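Local coordinates for protein terminal oxygenase component of carbazole 1,9a-dioxygenase (Sphingomonas, PDB 3GKQ) that serves as the terminal oxygenase of carbazole 1,9a-dioxygenase, a Rieske non-heme iron enzyme that probably uses electrons from a ferredoxin to dihydroxylate carbazole, at residues 195-200 against 251-256; 258-263 against 274-279; 279-284 against 299-304; 168-173 against 295-300; 13-18 against 350-355. All blocks are in the same frame, centred on the assembly; numbering follows the deposited sequence.

Contact 1. Residues 195-200 against 251-256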
# COMPACT_ATOMS: atom_id res chain seq x y z
N LEU A 195 -28.91 -2.45 23.58
CA LEU A 195 -30.16 -1.72 23.40
C LEU A 195 -31.38 -2.57 23.72
O LEU A 195 -32.42 -2.04 24.13
CB LEU A 195 -30.28 -1.20 21.97
CG LEU A 195 -31.65 -0.61 21.60
CD1 LEU A 195 -31.86 0.69 22.37
CD2 LEU A 195 -31.73 -0.36 20.10
N LEU A 196 -31.27 -3.88 23.51
CA LEU A 196 -32.38 -4.80 23.73
C LEU A 196 -32.90 -4.77 25.17
O LEU A 196 -34.06 -4.41 25.40
CB LEU A 196 -31.95 -6.22 23.34
CG LEU A 196 -31.36 -6.31 21.93
CD1 LEU A 196 -31.11 -7.77 21.57
CD2 LEU A 196 -32.31 -5.67 20.92
N ASP A 197 -32.07 -5.14 26.13
CA ASP A 197 -32.49 -5.10 27.53
C ASP A 197 -32.58 -3.63 27.94
O ASP A 197 -33.48 -3.24 28.69
CB ASP A 197 -31.48 -5.82 28.43
CG ASP A 197 -31.57 -7.32 28.33
OD1 ASP A 197 -32.49 -7.84 27.66
OD2 ASP A 197 -30.71 -8.00 28.93
N GLY A 198 -31.65 -2.84 27.43
CA GLY A 198 -31.60 -1.42 27.75
C GLY A 198 -32.86 -0.63 27.44
O GLY A 198 -33.07 0.44 28.02
N ASN A 199 -33.70 -1.12 26.54
CA ASN A 199 -34.92 -0.38 26.21
C ASN A 199 -36.11 -1.30 25.96
O ASN A 199 -37.05 -0.92 25.27
CB ASN A 199 -34.67 0.53 25.01
CG ASN A 199 -35.80 1.53 24.79
OD1 ASN A 199 -36.30 2.14 25.74
ND2 ASN A 199 -36.21 1.72 23.54
N ASP A 200 -36.06 -2.50 26.54
CA ASP A 200 -37.14 -3.47 26.41
C ASP A 200 -37.65 -3.59 24.97
O ASP A 200 -38.86 -3.57 24.72
CB ASP A 200 -38.29 -3.08 27.35
CG ASP A 200 -39.44 -4.08 27.34
OD1 ASP A 200 -39.18 -5.29 27.48
OD2 ASP A 200 -40.61 -3.65 27.20
N GLN A 251 -32.48 -18.45 20.82
CA GLN A 251 -33.71 -17.70 21.01
C GLN A 251 -33.49 -16.22 20.74
O GLN A 251 -32.39 -15.71 20.92
CB GLN A 251 -34.20 -17.84 22.46
CG GLN A 251 -34.41 -19.26 22.94
CD GLN A 251 -34.68 -19.32 24.44
OE1 GLN A 251 -33.86 -18.89 25.24
NE2 GLN A 251 -35.85 -19.84 24.81
N GLY A 252 -34.55 -15.53 20.33
CA GLY A 252 -34.46 -14.11 20.07
C GLY A 252 -34.60 -13.32 21.36
O GLY A 252 -34.26 -13.81 22.45
N HIS A 253 -35.12 -12.10 21.26
CA HIS A 253 -35.28 -11.24 22.42
C HIS A 253 -36.65 -10.55 22.44
O HIS A 253 -36.83 -9.49 21.84
CB HIS A 253 -34.16 -10.19 22.44
CG HIS A 253 -34.18 -9.29 23.63
ND1 HIS A 253 -35.13 -8.30 23.81
CD2 HIS A 253 -33.36 -9.21 24.71
CE1 HIS A 253 -34.89 -7.66 24.94
NE2 HIS A 253 -33.82 -8.19 25.50
N MET A 254 -37.61 -11.16 23.13
CA MET A 254 -38.94 -10.58 23.23
C MET A 254 -38.87 -9.30 24.06
O MET A 254 -37.96 -9.12 24.86
CB MET A 254 -39.92 -11.56 23.90
CG MET A 254 -40.20 -12.81 23.09
SD MET A 254 -41.43 -13.86 23.88
CE MET A 254 -42.06 -14.77 22.51
N GLY A 255 -39.84 -8.42 23.84
CA GLY A 255 -39.89 -7.17 24.58
C GLY A 255 -41.26 -6.56 24.37
O GLY A 255 -42.08 -7.12 23.65
N SER A 256 -41.52 -5.41 24.99
CA SER A 256 -42.82 -4.77 24.82
C SER A 256 -42.78 -3.56 23.88
O SER A 256 -43.81 -3.15 23.36
CB SER A 256 -43.39 -4.37 26.18
OG SER A 256 -43.77 -5.53 26.91
O HOH W 1 -37.68 -7.12 26.70
O HOH W 2 -41.78 -6.08 28.68
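His253 reaches the last turn of helix 194-198 and is held there by its edge and by one face. At the edge, NE2 donates to OD1 of Asp197 (2.6 Å); the oxygen lies in the ring plane, and the carboxylate is turned 41° from it. Over the face sits CB of Leu196, 3.5 Å from the ring centroid and 10° off the normal, a CH-pi contact. With CG anti to the backbone N (chi1 -177°), the imidazole of His253 is carried to the helix to meet both residues. With an alanine here, the Asp197 carboxylate is likely to lose its imidazole partner and a gap to open beside CB of Leu196. Further along, Ser256 N donates to OD2 of Asp200 (3.0 Å), which it approaches from above the carboxylate plane, and more weakly to the Asp200 carbonyl oxygen. OD1 of Asp200 accepts from two waters, one of which also donates to the Met254 carbonyl (2.7 Å from its O), while the other hydrogen-bonds with Ser256 OG. Leu196 lies near the iron ligand His190, its side chain about 6 Å from that of the histidine. The arrangement is a surface helix end tied to an irregular loop by a His-carboxylate hydrogen bond.

Contact 2. Residues 258-263 against 274-279; sequences MVAISI and DPFPDP
Ser262 and Asp274 form an antiparallel hydrogen-bonded pair that carries a classic beta bulge, with Ile261 and Ser262 together facing Asp274. The carbonyl oxygen of Asp274 accepts from Ser262 N (2.8 Å) and weakly from Ile261 N, and Asp274 N returns a bond to Ser262 O. Beyond the bulge Ala260 N donates to Pro275 O (2.7 Å, N-H...O 168°), in the carbonyl plane. Val259 packs against the proline-rich 274-279 chain: CG2 meets CD2 of Phe276 at 3.7 Å, while CG1, anti to the carbonyl carbon (chi1 -68°), reaches CD of Pro279 at 4.0 Å. Cutting this side chain back to an alanine is likely to strip the Phe276 ring and Pro279 of their methyl contacts and open a gap between them. Ile261 CD1 rests against CD of Pro275, 3.9 Å away. Cis peptide bonds before Pro275 and Pro277 bend the 274-279 chain, and CB of Pro277 sits over one face of the Phe276 ring, toward its rim. In the next shell, Asp278 hydrogen-bonds Asn199 and Thr280 and forms a salt bridge with Lys257, and Asp274 OD1 bonds Thr282. The Phe276 side chain is about 7 Å from the bound iron(II), which places this loop beside the metal site. At the edge of the Phe276 ring, near its plane, lies Ala260 N, 4.3 Å from CD2.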
# COMPACT_ATOMS: atom_id res chain seq x y z
N MET A 258 -42.20 -2.07 20.45
CA MET A 258 -42.14 -2.49 19.06
C MET A 258 -41.51 -1.41 18.18
O MET A 258 -42.03 -0.30 18.06
CB MET A 258 -43.55 -2.80 18.55
CG MET A 258 -44.37 -3.67 19.49
SD MET A 258 -43.53 -5.21 19.91
CE MET A 258 -44.05 -6.24 18.53
N VAL A 259 -40.39 -1.75 17.55
CA VAL A 259 -39.68 -0.81 16.68
C VAL A 259 -39.44 -1.42 15.31
O VAL A 259 -39.76 -2.59 15.08
CB VAL A 259 -38.32 -0.40 17.28
CG1 VAL A 259 -38.53 0.45 18.52
CG2 VAL A 259 -37.50 -1.64 17.61
N ALA A 260 -38.88 -0.63 14.40
CA ALA A 260 -38.60 -1.11 13.05
C ALA A 260 -39.86 -1.74 12.46
O ALA A 260 -39.84 -2.88 11.99
CB ALA A 260 -37.46 -2.12 13.06
N ILE A 261 -40.95 -0.99 12.51
CA ILE A 261 -42.23 -1.43 11.99
C ILE A 261 -42.27 -1.14 10.49
O ILE A 261 -42.83 -1.90 9.71
CB ILE A 261 -43.39 -0.70 12.70
CG1 ILE A 261 -43.49 -1.19 14.15
CG2 ILE A 261 -44.70 -0.94 11.95
CD1 ILE A 261 -44.52 -0.44 14.98
N SER A 262 -41.67 -0.02 10.11
CA SER A 262 -41.62 0.39 8.72
C SER A 262 -40.22 0.80 8.32
O SER A 262 -39.70 1.83 8.77
CB SER A 262 -42.57 1.56 8.48
OG SER A 262 -42.39 2.10 7.18
N ILE A 263 -39.59 -0.01 7.46
CA ILE A 263 -38.25 0.28 6.98
C ILE A 263 -38.33 0.58 5.49
O ILE A 263 -39.09 -0.05 4.76
CB ILE A 263 -37.31 -0.92 7.19
CG1 ILE A 263 -37.34 -1.35 8.66
CG2 ILE A 263 -35.89 -0.55 6.80
CD1 ILE A 263 -36.44 -2.52 8.97
N ASP A 274 -38.60 3.28 11.01
CA ASP A 274 -39.63 3.89 11.83
C ASP A 274 -40.57 2.90 12.53
O ASP A 274 -41.22 2.08 11.87
CB ASP A 274 -40.44 4.84 10.95
CG ASP A 274 -41.30 5.78 11.75
OD1 ASP A 274 -40.89 6.18 12.86
OD2 ASP A 274 -42.39 6.15 11.25
N PRO A 275 -40.63 2.95 13.87
CA PRO A 275 -39.87 3.85 14.74
C PRO A 275 -38.60 3.14 15.22
O PRO A 275 -38.54 1.91 15.22
CB PRO A 275 -40.84 4.10 15.89
CG PRO A 275 -41.46 2.75 16.06
CD PRO A 275 -41.73 2.31 14.62
N PHE A 276 -37.59 3.90 15.62
CA PHE A 276 -36.34 3.31 16.08
C PHE A 276 -35.40 4.43 16.51
O PHE A 276 -35.39 5.50 15.91
CB PHE A 276 -35.72 2.49 14.95
CG PHE A 276 -34.61 1.58 15.39
CD1 PHE A 276 -33.31 2.06 15.51
CD2 PHE A 276 -34.88 0.27 15.77
CE1 PHE A 276 -32.29 1.24 16.00
CE2 PHE A 276 -33.87 -0.56 16.26
CZ PHE A 276 -32.58 -0.08 16.37
N PRO A 277 -34.59 4.19 17.56
CA PRO A 277 -34.46 2.99 18.39
C PRO A 277 -35.50 2.93 19.51
O PRO A 277 -35.36 2.16 20.47
CB PRO A 277 -33.05 3.11 18.94
CG PRO A 277 -32.95 4.58 19.19
CD PRO A 277 -33.56 5.18 17.94
N ASP A 278 -36.54 3.74 19.39
CA ASP A 278 -37.61 3.79 20.39
C ASP A 278 -38.89 4.19 19.68
O ASP A 278 -38.85 4.87 18.65
CB ASP A 278 -37.26 4.81 21.48
CG ASP A 278 -38.28 4.83 22.61
OD1 ASP A 278 -39.33 5.51 22.46
OD2 ASP A 278 -38.04 4.16 23.64
N PRO A 279 -40.05 3.77 20.21
CA PRO A 279 -41.33 4.12 19.60
C PRO A 279 -41.53 5.62 19.41
O PRO A 279 -42.36 6.05 18.61
CB PRO A 279 -42.34 3.51 20.56
CG PRO A 279 -41.63 2.29 21.05
CD PRO A 279 -40.23 2.81 21.31

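Contact 3. Residues 279-284 against 299-304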
# COMPACT_ATOMS: atom_id res chain seq x y z
N PRO A 279 -40.05 3.77 20.21
CA PRO A 279 -41.33 4.12 19.60
C PRO A 279 -41.53 5.62 19.41
O PRO A 279 -42.36 6.05 18.61
CB PRO A 279 -42.34 3.51 20.56
CG PRO A 279 -41.63 2.29 21.05
CD PRO A 279 -40.23 2.81 21.31
N THR A 280 -40.76 6.43 20.14
CA THR A 280 -40.89 7.88 20.04
C THR A 280 -39.84 8.50 19.12
O THR A 280 -39.73 9.72 19.04
CB THR A 280 -40.74 8.55 21.42
OG1 THR A 280 -39.41 8.32 21.92
CG2 THR A 280 -41.76 7.98 22.41
N LEU A 281 -39.07 7.66 18.44
CA LEU A 281 -38.02 8.15 17.55
C LEU A 281 -38.04 7.52 16.17
O LEU A 281 -38.62 6.46 15.96
CB LEU A 281 -36.65 7.90 18.19
CG LEU A 281 -36.41 8.53 19.56
CD1 LEU A 281 -35.09 8.03 20.13
CD2 LEU A 281 -36.42 10.04 19.44
N THR A 282 -37.40 8.20 15.22
CA THR A 282 -37.29 7.71 13.85
C THR A 282 -35.83 7.86 13.45
O THR A 282 -35.23 8.92 13.64
CB THR A 282 -38.16 8.53 12.87
OG1 THR A 282 -39.55 8.34 13.20
CG2 THR A 282 -37.93 8.06 11.44
N GLN A 283 -35.25 6.80 12.90
CA GLN A 283 -33.85 6.86 12.50
C GLN A 283 -33.68 6.97 10.99
O GLN A 283 -34.35 6.28 10.22
CB GLN A 283 -33.10 5.63 13.02
CG GLN A 283 -31.60 5.72 12.79
CD GLN A 283 -30.84 4.68 13.59
OE1 GLN A 283 -31.16 4.43 14.75
NE2 GLN A 283 -29.82 4.09 12.99
N PHE A 284 -32.78 7.86 10.58
CA PHE A 284 -32.47 8.11 9.18
C PHE A 284 -30.97 7.88 9.00
O PHE A 284 -30.17 8.39 9.79
CB PHE A 284 -32.81 9.55 8.81
CG PHE A 284 -34.25 9.93 9.05
CD1 PHE A 284 -35.21 9.72 8.07
CD2 PHE A 284 -34.63 10.53 10.24
CE1 PHE A 284 -36.54 10.10 8.27
CE2 PHE A 284 -35.95 10.91 10.46
CZ PHE A 284 -36.91 10.70 9.47
N GLN A 299 -25.77 9.06 10.85
CA GLN A 299 -26.90 8.54 11.62
C GLN A 299 -27.70 9.68 12.22
O GLN A 299 -27.19 10.40 13.08
CB GLN A 299 -26.41 7.66 12.76
CG GLN A 299 -25.65 6.42 12.34
CD GLN A 299 -24.92 5.78 13.50
OE1 GLN A 299 -23.91 6.31 13.97
NE2 GLN A 299 -25.44 4.65 13.97
N MET A 300 -28.95 9.85 11.79
CA MET A 300 -29.79 10.91 12.31
C MET A 300 -30.99 10.34 13.06
O MET A 300 -31.59 9.35 12.63
CB MET A 300 -30.32 11.80 11.17
CG MET A 300 -29.28 12.28 10.16
SD MET A 300 -27.88 13.12 10.90
CE MET A 300 -28.65 14.66 11.43
N LEU A 301 -31.33 10.96 14.18
CA LEU A 301 -32.48 10.55 14.97
C LEU A 301 -33.44 11.72 15.01
O LEU A 301 -33.05 12.86 15.30
CB LEU A 301 -32.07 10.16 16.40
CG LEU A 301 -31.29 8.85 16.57
CD1 LEU A 301 -31.15 8.55 18.05
CD2 LEU A 301 -32.01 7.71 15.86
N GLY A 302 -34.70 11.46 14.69
CA GLY A 302 -35.68 12.53 14.69
C GLY A 302 -36.83 12.27 15.63
O GLY A 302 -37.19 11.11 15.88
N ARG A 303 -37.40 13.34 16.17
CA ARG A 303 -38.54 13.25 17.07
C ARG A 303 -39.46 14.43 16.85
O ARG A 303 -39.02 15.58 16.83
CB ARG A 303 -38.09 13.23 18.54
CG ARG A 303 -39.26 13.37 19.52
CD ARG A 303 -38.81 13.34 20.97
NE ARG A 303 -38.44 11.99 21.39
CZ ARG A 303 -37.83 11.71 22.53
NH1 ARG A 303 -37.50 12.68 23.38
NH2 ARG A 303 -37.54 10.45 22.84
N ARG A 304 -40.74 14.13 16.66
CA ARG A 304 -41.75 15.17 16.45
C ARG A 304 -41.83 15.98 17.74
O ARG A 304 -42.05 15.43 18.82
CB ARG A 304 -43.10 14.52 16.13
CG ARG A 304 -44.26 15.49 16.10
CD ARG A 304 -45.55 14.81 15.68
NE ARG A 304 -46.67 15.75 15.71
CZ ARG A 304 -47.90 15.46 15.27
NH1 ARG A 304 -48.16 14.26 14.77
NH2 ARG A 304 -48.86 16.38 15.34
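Strands 282-284 and 299-304 run antiparallel, their axes 4.7 Å apart with 152° between directions, and pair Thr282 with Gly302 and Phe284 with Met300 by reciprocal N-H...O bonds. Gln283 and Leu301 form the non-hydrogen-bonded pair between them, backed by a CA-H...O contact from Gln283 CA to Met300 O. On their face of the sheet, Leu301 crosses the Gln283 chain at a slant, its CD2 3.7 Å from CG and 3.6 Å from OE1. CG of Gln283 is anti to the backbone N (chi1 -172°) and the chain beyond it is extended, carrying NE2 to Asn331 OD1. On the other face CB of Phe284 meets CB of Met300 at 4.1 Å, and the phenyl turns an edge toward Gly302 N. At the strand end a bend at chi3 brings Arg303 NH2 to Thr280 OG1 (3.0 Å, N-H...O 138°), which lies tilted out of the guanidinium plane and also hydrogen-bonds Asp278 OD1. CD2 of Leu281 crosses the same group, 3.4 Å from NE. The stronger partner of Arg303 is Glu317 of helix 308-328, through a salt bridge. That helix also covers Leu281 and Leu301 through Trp322, while the hairpin lies between strand 270-274, beside 282-289, and strand 161-170, beside 294-304.

Contact 4. Residues 168-173 against 295-300; sequences RVVDAN and HLYLQM
His295 ND1 donates to the carbonyl oxygen of Ala172 at 2.8 Å, almost straight (175°); the oxygen lies in the imidazole plane, although the donor sits above the carbonyl plane. At the other end of the pairing Arg168 NH2 donates to OE1 of Gln299 (3.0 Å), the guanidinium and amide planes 66° apart. Water 3 accepts from Arg168 NE and donates to Gln299 OE1 (2.7 Å) and Tyr297 O; Gln299 OE1 also accepts from Gln166 NE2. The charge of Arg168 is met by a salt bridge from NH1 to Asp332. Between these ends the backbone pairs antiparallel: Arg168 with Tyr297 and Val170 with His295 are hydrogen-bonded, and Val169 with Leu296 is the non-hydrogen-bonded pair. Strand 161-170 is the outermost strand on this side of the seven-stranded antiparallel sheet of the catalytic domain, which belongs to the Bet v 1-like clan. Asp171, an iron site residue seen in this protein though without its metal in this chain, is the centre of an inverse gamma turn just past the strand. CB of Val170 sits over the His295 ring, toward its rim, in a CH-pi contact 3.7 Å from the centroid. Val170 CG1 is anti to the backbone N (chi1 176°), leaving CG2 to meet Tyr297 CB at 3.6 Å. Arg168 runs alongside Tyr297, NE 3.6 Å from CD2 at the ring edge, and on the sheet's opposite face Val169 CG1 touches Leu296 CD2 at 4.3 Å.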
# COMPACT_ATOMS: atom_id res chain seq x y z
N ARG A 168 -19.45 8.98 10.85
CA ARG A 168 -18.15 8.33 10.98
C ARG A 168 -17.77 7.80 9.60
O ARG A 168 -18.65 7.51 8.79
CB ARG A 168 -18.23 7.16 11.96
CG ARG A 168 -18.88 5.90 11.38
CD ARG A 168 -19.05 4.79 12.42
NE ARG A 168 -20.26 4.96 13.23
CZ ARG A 168 -20.67 4.11 14.17
NH1 ARG A 168 -19.96 3.02 14.44
NH2 ARG A 168 -21.79 4.35 14.84
N VAL A 169 -16.48 7.68 9.34
CA VAL A 169 -16.05 7.16 8.06
C VAL A 169 -15.96 5.64 8.22
O VAL A 169 -15.43 5.15 9.21
CB VAL A 169 -14.68 7.73 7.65
CG1 VAL A 169 -14.76 9.25 7.54
CG2 VAL A 169 -13.64 7.35 8.68
N VAL A 170 -16.51 4.92 7.26
CA VAL A 170 -16.49 3.46 7.29
C VAL A 170 -15.60 2.94 6.16
O VAL A 170 -15.68 3.42 5.03
CB VAL A 170 -17.91 2.89 7.15
CG1 VAL A 170 -17.87 1.36 7.09
CG2 VAL A 170 -18.77 3.36 8.32
N ASP A 171 -14.77 1.95 6.48
CA ASP A 171 -13.86 1.37 5.49
C ASP A 171 -14.54 0.38 4.55
O ASP A 171 -14.18 -0.79 4.49
CB ASP A 171 -12.68 0.67 6.17
CG ASP A 171 -11.85 1.62 7.01
OD1 ASP A 171 -11.53 2.73 6.52
OD2 ASP A 171 -11.51 1.26 8.15
N ALA A 172 -15.52 0.86 3.80
CA ALA A 172 -16.22 0.01 2.85
C ALA A 172 -16.92 0.89 1.83
O ALA A 172 -17.17 2.07 2.09
CB ALA A 172 -17.24 -0.88 3.56
N ASN A 173 -17.22 0.31 0.68
CA ASN A 173 -17.93 1.01 -0.37
C ASN A 173 -19.30 1.38 0.18
O ASN A 173 -19.86 0.64 1.00
CB ASN A 173 -18.07 0.11 -1.60
CG ASN A 173 -18.81 0.79 -2.72
OD1 ASN A 173 -20.02 0.60 -2.89
ND2 ASN A 173 -18.10 1.61 -3.49
N HIS A 295 -17.06 5.29 2.92
CA HIS A 295 -18.28 6.07 2.90
C HIS A 295 -18.48 6.74 4.24
O HIS A 295 -17.93 6.31 5.26
CB HIS A 295 -19.52 5.23 2.51
CG HIS A 295 -19.92 4.20 3.52
ND1 HIS A 295 -19.36 2.94 3.57
CD2 HIS A 295 -20.89 4.21 4.47
CE1 HIS A 295 -19.97 2.21 4.49
NE2 HIS A 295 -20.90 2.96 5.05
N LEU A 296 -19.24 7.83 4.22
CA LEU A 296 -19.54 8.57 5.43
C LEU A 296 -20.87 8.02 5.93
O LEU A 296 -21.90 8.16 5.27
CB LEU A 296 -19.66 10.06 5.10
CG LEU A 296 -19.79 11.12 6.20
CD1 LEU A 296 -21.15 11.02 6.85
CD2 LEU A 296 -18.66 10.95 7.22
N TYR A 297 -20.84 7.36 7.08
CA TYR A 297 -22.04 6.79 7.67
C TYR A 297 -22.65 7.85 8.59
O TYR A 297 -22.11 8.15 9.65
CB TYR A 297 -21.68 5.52 8.45
CG TYR A 297 -22.80 4.90 9.25
CD1 TYR A 297 -24.09 4.82 8.74
CD2 TYR A 297 -22.56 4.34 10.51
CE1 TYR A 297 -25.12 4.21 9.45
CE2 TYR A 297 -23.58 3.72 11.24
CZ TYR A 297 -24.86 3.66 10.70
OH TYR A 297 -25.87 3.03 11.40
N LEU A 298 -23.75 8.44 8.13
CA LEU A 298 -24.45 9.51 8.86
C LEU A 298 -25.69 8.93 9.53
O LEU A 298 -26.57 8.38 8.86
CB LEU A 298 -24.87 10.59 7.87
CG LEU A 298 -24.82 12.09 8.20
CD1 LEU A 298 -26.01 12.76 7.55
CD2 LEU A 298 -24.83 12.34 9.70
N GLN A 299 -25.77 9.06 10.85
CA GLN A 299 -26.90 8.54 11.62
C GLN A 299 -27.70 9.68 12.22
O GLN A 299 -27.19 10.40 13.08
CB GLN A 299 -26.41 7.66 12.76
CG GLN A 299 -25.65 6.42 12.34
CD GLN A 299 -24.92 5.78 13.50
OE1 GLN A 299 -23.91 6.31 13.97
NE2 GLN A 299 -25.44 4.65 13.97
N MET A 300 -28.95 9.85 11.79
CA MET A 300 -29.79 10.91 12.31
C MET A 300 -30.99 10.34 13.06
O MET A 300 -31.59 9.35 12.63
CB MET A 300 -30.32 11.80 11.17
CG MET A 300 -29.28 12.28 10.16
SD MET A 300 -27.88 13.12 10.90
CE MET A 300 -28.65 14.66 11.43
O HOH W 3 -21.89 7.23 12.45

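Contact 5. Residues 13-18 against 350-355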
# COMPACT_ATOMS: atom_id res chain seq x y z
N ARG A 13 -28.04 -12.55 -17.22
CA ARG A 13 -29.50 -12.49 -17.15
C ARG A 13 -29.99 -12.16 -15.75
O ARG A 13 -30.96 -11.43 -15.58
CB ARG A 13 -30.14 -13.82 -17.58
CG ARG A 13 -30.29 -13.98 -19.08
CD ARG A 13 -31.30 -15.07 -19.40
NE ARG A 13 -30.93 -16.35 -18.80
CZ ARG A 13 -29.87 -17.07 -19.16
NH1 ARG A 13 -29.06 -16.63 -20.11
NH2 ARG A 13 -29.62 -18.23 -18.56
N ARG A 14 -29.31 -12.71 -14.75
CA ARG A 14 -29.70 -12.47 -13.37
C ARG A 14 -29.44 -11.05 -12.88
O ARG A 14 -30.25 -10.47 -12.16
CB ARG A 14 -28.99 -13.46 -12.44
CG ARG A 14 -29.17 -13.13 -10.97
CD ARG A 14 -28.67 -14.22 -10.03
NE ARG A 14 -28.70 -13.73 -8.65
CZ ARG A 14 -27.79 -12.90 -8.14
NH1 ARG A 14 -26.78 -12.47 -8.88
NH2 ARG A 14 -27.92 -12.46 -6.89
N THR A 15 -28.31 -10.47 -13.27
CA THR A 15 -27.95 -9.12 -12.81
C THR A 15 -28.36 -8.00 -13.76
O THR A 15 -28.20 -6.82 -13.45
CB THR A 15 -26.44 -9.02 -12.58
OG1 THR A 15 -25.76 -9.23 -13.82
CG2 THR A 15 -25.98 -10.08 -11.59
N ARG A 16 -28.91 -8.38 -14.92
CA ARG A 16 -29.33 -7.43 -15.94
C ARG A 16 -30.08 -6.20 -15.43
O ARG A 16 -29.70 -5.07 -15.73
CB ARG A 16 -30.20 -8.16 -16.98
CG ARG A 16 -30.63 -7.30 -18.15
CD ARG A 16 -31.50 -8.10 -19.12
NE ARG A 16 -30.75 -9.20 -19.72
CZ ARG A 16 -31.28 -10.14 -20.49
NH1 ARG A 16 -32.58 -10.12 -20.77
NH2 ARG A 16 -30.51 -11.09 -20.99
N ALA A 17 -31.15 -6.42 -14.68
CA ALA A 17 -31.97 -5.33 -14.15
C ALA A 17 -31.25 -4.35 -13.22
O ALA A 17 -31.77 -3.27 -12.95
CB ALA A 17 -33.21 -5.90 -13.47
N TRP A 18 -30.08 -4.71 -12.71
CA TRP A 18 -29.36 -3.78 -11.85
C TRP A 18 -27.89 -3.59 -12.21
O TRP A 18 -27.06 -3.31 -11.35
CB TRP A 18 -29.48 -4.15 -10.36
CG TRP A 18 -29.70 -5.60 -10.04
CD1 TRP A 18 -30.88 -6.29 -10.10
CD2 TRP A 18 -28.72 -6.52 -9.55
NE1 TRP A 18 -30.70 -7.58 -9.68
CE2 TRP A 18 -29.38 -7.75 -9.34
CE3 TRP A 18 -27.35 -6.42 -9.27
CZ2 TRP A 18 -28.71 -8.88 -8.86
CZ3 TRP A 18 -26.69 -7.55 -8.79
CH2 TRP A 18 -27.37 -8.76 -8.59
N GLY A 350 -18.85 -10.50 -6.32
CA GLY A 350 -19.95 -10.75 -5.40
C GLY A 350 -21.35 -10.68 -6.00
O GLY A 350 -22.21 -11.50 -5.67
N TRP A 351 -21.58 -9.71 -6.88
CA TRP A 351 -22.90 -9.56 -7.49
C TRP A 351 -23.33 -10.80 -8.27
O TRP A 351 -24.52 -11.07 -8.42
CB TRP A 351 -22.93 -8.34 -8.42
CG TRP A 351 -22.40 -7.10 -7.77
CD1 TRP A 351 -21.22 -6.48 -8.04
CD2 TRP A 351 -23.00 -6.38 -6.69
NE1 TRP A 351 -21.04 -5.41 -7.20
CE2 TRP A 351 -22.12 -5.32 -6.35
CE3 TRP A 351 -24.19 -6.52 -5.96
CZ2 TRP A 351 -22.39 -4.41 -5.33
CZ3 TRP A 351 -24.46 -5.61 -4.94
CH2 TRP A 351 -23.57 -4.57 -4.63
N ARG A 352 -22.35 -11.56 -8.76
CA ARG A 352 -22.65 -12.76 -9.53
C ARG A 352 -22.61 -14.04 -8.69
O ARG A 352 -23.36 -14.98 -8.94
CB ARG A 352 -21.64 -12.93 -10.67
CG ARG A 352 -21.02 -11.63 -11.17
CD ARG A 352 -22.00 -10.79 -11.94
NE ARG A 352 -21.40 -9.52 -12.36
CZ ARG A 352 -21.93 -8.69 -13.25
NH1 ARG A 352 -23.08 -9.00 -13.83
NH2 ARG A 352 -21.31 -7.56 -13.56
N GLU A 353 -21.73 -14.07 -7.69
CA GLU A 353 -21.56 -15.26 -6.86
C GLU A 353 -22.41 -15.37 -5.60
O GLU A 353 -22.51 -16.45 -5.03
CB GLU A 353 -20.09 -15.42 -6.48
CG GLU A 353 -19.16 -15.64 -7.65
CD GLU A 353 -17.72 -15.80 -7.21
OE1 GLU A 353 -17.46 -16.64 -6.33
OE2 GLU A 353 -16.86 -15.07 -7.74
N GLU A 354 -23.00 -14.27 -5.16
CA GLU A 354 -23.84 -14.29 -3.96
C GLU A 354 -24.97 -15.30 -4.16
O GLU A 354 -25.40 -15.54 -5.29
CB GLU A 354 -24.44 -12.90 -3.71
CG GLU A 354 -25.48 -12.48 -4.76
CD GLU A 354 -25.89 -11.01 -4.68
OE1 GLU A 354 -25.39 -10.28 -3.81
OE2 GLU A 354 -26.73 -10.60 -5.50
N VAL A 355 -25.44 -15.90 -3.07
CA VAL A 355 -26.55 -16.84 -3.11
C VAL A 355 -27.61 -16.25 -2.19
O VAL A 355 -27.54 -16.40 -0.97
CB VAL A 355 -26.16 -18.24 -2.61
CG1 VAL A 355 -27.39 -19.14 -2.56
CG2 VAL A 355 -25.11 -18.86 -3.52
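Two short helices, the N-terminal 9-15 and 349-353, toward the C-terminal end of the chain, meet here by their C-terminal ends. The extended side chain of Arg14 carries its guanidinium edge to two acceptors. NH1 donates to the Trp351 carbonyl oxygen (2.7 Å, N-H...O 154°), nearly along the C=O direction, while NH2 makes a salt bridge to OE2 of Glu354 (2.6 Å) on its anti lone pair; the carboxylate plane stands 89° from the guanidinium. Trp18 packs beside them: CZ3 lies against CB of Trp351 at 3.9 Å, CH2 is 3.7 Å from Glu354 OE2, and CZ2 is over one face of the Arg14 guanidinium, toward its rim. CA of Thr15 sits over the centre of the indole. Glu354 OE2 also bridges to Arg367, and OE1 bonds Tyr345, so its buried carboxylate has several partners. Two arginines on one oxygen would probably keep Glu354 ionised, and the two in-plane bonds fix the rotation of the Arg14 guanidinium.

Contacts 3 and 4 are buried and belong to one sheet: both use strand 294-304, which contact 3 pairs with 282-289 and contact 4 with 161-170, sharing Gln299 and Met300. Contact 2, partly buried, reaches that sheet at the bulge and touches contact 3 through Asp274 OD1 and Thr282 OG1, 2.6 Å apart. Contact 1 lies at the surface and meets contact 2 where Asn199 bonds Asp278. The sheet contacts rest on paired backbone bonds, with side-chain bonds added at the ends of contact 4; contact 1 relies on carboxylates and waters, and contact 5 on one arginine shared between a carboxylate and a helix-end carbonyl. Contact 5 joins segments near the two chain ends, and the loop between them contains the other four.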